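Local coordinates for protein intimin (Escherichia coli, PDB 6TPL) that probably serves as a bacterial surface adhesin, whose passenger region carries these bacterial Ig-like domains in an extended arrangement, at residues T172-V178 and K190-F196. Sequence-based numbering, arbitrary orientation.
Sequences TPGKSLV and KAPEVEF
Lys175 sends CG anti to its own carbonyl carbon and stays extended until chi4 (-64°) bends NZ toward Glu195, whose CG lies anti to the backbone N (chi1 -175°) and whose extended chain brings OE2 to within 3.0 Å of Lys175 NZ. This salt bridge lies on the outer face of an antiparallel pairing in the second bacterial Ig-like domain of this two-domain fragment, a beta-sandwich, between strands 174-181 and 194-197. The ammonium meets OE2 from above the carboxylate plane, and the two side chains cross at a slant. Glu193, just ahead of Val194 in the chain, comes in beside it: its carboxylate packs against the Lys175 methylene CD, with OE1 3.5 Å away, and probably adds a weaker attraction for NZ. A glutamine in place of Glu195 would probably weaken the grip on Lys175 NZ, leaving that ammonium freer to swing toward Glu193. Gly174 and Phe196 form a hydrogen-bonded pair, Lys175 and Glu195 a non-hydrogen-bonded one, Ser176 and Val194 hydrogen-bonded again. At phi 145° Gly174 has a backbone that a CB would jam against the preceding carbonyl. On the inner face the Phe196 ring turns its edge to Ser176 CB, 4.1 Å from CE1, while Val194 CG2 comes alongside the same CB; Leu168 of strand 163-169, in the facing sheet, covers Ser176 and Phe196. The buried Ser176 OG bonds to Leu148 O. Beyond the Ser176-Val194 pair, towards Val178 and Pro192, the chains part, and a water spans the opening, donating to Ser176 O and Pro192 O and accepting from Val178 N. Direct backbone bonding resumes where Ala191 N reaches Val178 O almost end-on to the carbonyl, 2.9 Å away, with Ala191 CB 4.1 Å from Val178 CB.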
loop_
_atom_site.group_PDB
_atom_site.type_symbol
_atom_site.label_atom_id
_atom_site.label_comp_id
_atom_site.label_asym_id
_atom_site.label_seq_id
_atom_site.Cartn_x
_atom_site.Cartn_y
_atom_site.Cartn_z
ATOM N N THR A 172 14.972 2.056 -20.022
ATOM C CA THR A 172 15.913 1.071 -19.510
ATOM C C THR A 172 15.240 0.215 -18.449
ATOM O O THR A 172 14.331 0.679 -17.748
ATOM C CB THR A 172 17.166 1.734 -18.908
ATOM O OG1 THR A 172 16.814 2.447 -17.710
ATOM C CG2 THR A 172 17.791 2.701 -19.897
ATOM N N PRO A 173 15.662 -1.038 -18.306
ATOM C CA PRO A 173 15.021 -1.937 -17.344
ATOM C C PRO A 173 15.482 -1.676 -15.917
ATOM O O PRO A 173 16.552 -1.119 -15.668
ATOM C CB PRO A 173 15.469 -3.328 -17.808
ATOM C CG PRO A 173 16.841 -3.077 -18.399
ATOM C CD PRO A 173 16.767 -1.696 -19.031
ATOM N N GLY A 174 14.655 -2.107 -14.981
ATOM C CA GLY A 174 15.012 -2.043 -13.575
ATOM C C GLY A 174 13.808 -1.757 -12.709
ATOM O O GLY A 174 12.710 -1.479 -13.189
ATOM N N LYS A 175 14.039 -1.844 -11.397
ATOM C CA LYS A 175 13.015 -1.519 -10.420
ATOM C C LYS A 175 12.907 -0.010 -10.274
ATOM O O LYS A 175 13.909 0.706 -10.323
ATOM C CB LYS A 175 13.333 -2.148 -9.067
ATOM C CG LYS A 175 13.350 -3.671 -9.098
ATOM C CD LYS A 175 13.430 -4.266 -7.701
ATOM C CE LYS A 175 13.407 -5.790 -7.742
ATOM N NZ LYS A 175 12.123 -6.328 -8.274
ATOM N N SER A 176 11.677 0.478 -10.129
ATOM C CA SER A 176 11.430 1.904 -9.971
ATOM C C SER A 176 10.538 2.145 -8.762
ATOM O O SER A 176 9.525 1.463 -8.572
ATOM C CB SER A 176 10.778 2.523 -11.220
ATOM O OG SER A 176 10.522 3.901 -11.019
ATOM N N LEU A 177 10.926 3.126 -7.952
ATOM C CA LEU A 177 10.159 3.534 -6.781
ATOM C C LEU A 177 9.698 4.970 -6.984
ATOM O O LEU A 177 10.521 5.889 -7.041
ATOM C CB LEU A 177 10.987 3.402 -5.506
ATOM C CG LEU A 177 10.286 3.846 -4.218
ATOM C CD1 LEU A 177 8.955 3.126 -4.056
ATOM C CD2 LEU A 177 11.188 3.601 -3.018
ATOM N N VAL A 178 8.389 5.154 -7.093
ATOM C CA VAL A 178 7.788 6.478 -7.174
ATOM C C VAL A 178 7.400 6.921 -5.771
ATOM O O VAL A 178 6.889 6.133 -4.972
ATOM C CB VAL A 178 6.569 6.470 -8.115
ATOM C CG1 VAL A 178 5.746 7.731 -7.928
ATOM C CG2 VAL A 178 7.012 6.347 -9.569
ATOM N N LYS A 190 5.466 6.463 -0.292
ATOM C CA LYS A 190 6.067 5.567 -1.271
ATOM C C LYS A 190 4.981 4.769 -1.981
ATOM O O LYS A 190 4.082 4.217 -1.332
ATOM C CB LYS A 190 7.053 4.606 -0.602
ATOM C CG LYS A 190 8.149 5.277 0.198
ATOM C CD LYS A 190 9.036 6.110 -0.700
ATOM C CE LYS A 190 10.124 6.815 0.089
ATOM N NZ LYS A 190 11.002 7.633 -0.794
ATOM N N ALA A 191 5.069 4.705 -3.304
ATOM C CA ALA A 191 4.208 3.835 -4.085
ATOM C C ALA A 191 4.732 2.404 -4.032
ATOM O O ALA A 191 5.877 2.167 -3.631
ATOM C CB ALA A 191 4.150 4.317 -5.532
ATOM N N PRO A 192 3.918 1.425 -4.426
ATOM C CA PRO A 192 4.460 0.078 -4.640
ATOM C C PRO A 192 5.631 0.133 -5.612
ATOM O O PRO A 192 5.610 0.884 -6.591
ATOM C CB PRO A 192 3.278 -0.702 -5.228
ATOM C CG PRO A 192 2.048 0.075 -4.833
ATOM C CD PRO A 192 2.480 1.518 -4.756
ATOM N N GLU A 193 6.668 -0.645 -5.325
ATOM C CA GLU A 193 7.760 -0.792 -6.276
ATOM C C GLU A 193 7.247 -1.468 -7.543
ATOM O O GLU A 193 6.391 -2.353 -7.490
ATOM C CB GLU A 193 8.895 -1.607 -5.651
ATOM C CG GLU A 193 10.192 -1.558 -6.425
ATOM C CD GLU A 193 11.344 -2.161 -5.648
ATOM O OE1 GLU A 193 11.201 -3.304 -5.169
ATOM O OE2 GLU A 193 12.384 -1.486 -5.510
ATOM N N VAL A 194 7.745 -1.017 -8.692
ATOM C CA VAL A 194 7.428 -1.620 -9.981
ATOM C C VAL A 194 8.737 -1.983 -10.667
ATOM O O VAL A 194 9.823 -1.632 -10.204
ATOM C CB VAL A 194 6.584 -0.687 -10.872
ATOM C CG1 VAL A 194 5.298 -0.290 -10.153
ATOM C CG2 VAL A 194 7.394 0.543 -11.277
ATOM N N GLU A 195 8.626 -2.693 -11.792
ATOM C CA GLU A 195 9.816 -3.098 -12.530
ATOM C C GLU A 195 9.582 -3.038 -14.034
ATOM O O GLU A 195 8.558 -3.513 -14.537
ATOM C CB GLU A 195 10.263 -4.507 -12.119
ATOM C CG GLU A 195 11.579 -4.932 -12.761
ATOM C CD GLU A 195 12.263 -6.085 -12.046
ATOM O OE1 GLU A 195 13.436 -6.366 -12.368
ATOM O OE2 GLU A 195 11.636 -6.709 -11.166
ATOM N N PHE A 196 10.547 -2.452 -14.741
ATOM C CA PHE A 196 10.548 -2.399 -16.196
ATOM C C PHE A 196 11.479 -3.472 -16.745
ATOM O O PHE A 196 12.556 -3.715 -16.191
ATOM C CB PHE A 196 10.986 -1.019 -16.686
ATOM C CG PHE A 196 9.995 0.069 -16.390
ATOM C CD1 PHE A 196 9.954 0.671 -15.142
ATOM C CD2 PHE A 196 9.113 0.492 -17.364
ATOM C CE1 PHE A 196 9.043 1.670 -14.879
ATOM C CE2 PHE A 196 8.203 1.487 -17.109
ATOM C CZ PHE A 196 8.165 2.079 -15.867
HETATM O O HOH W 1 6.984 2.638 -8.045
#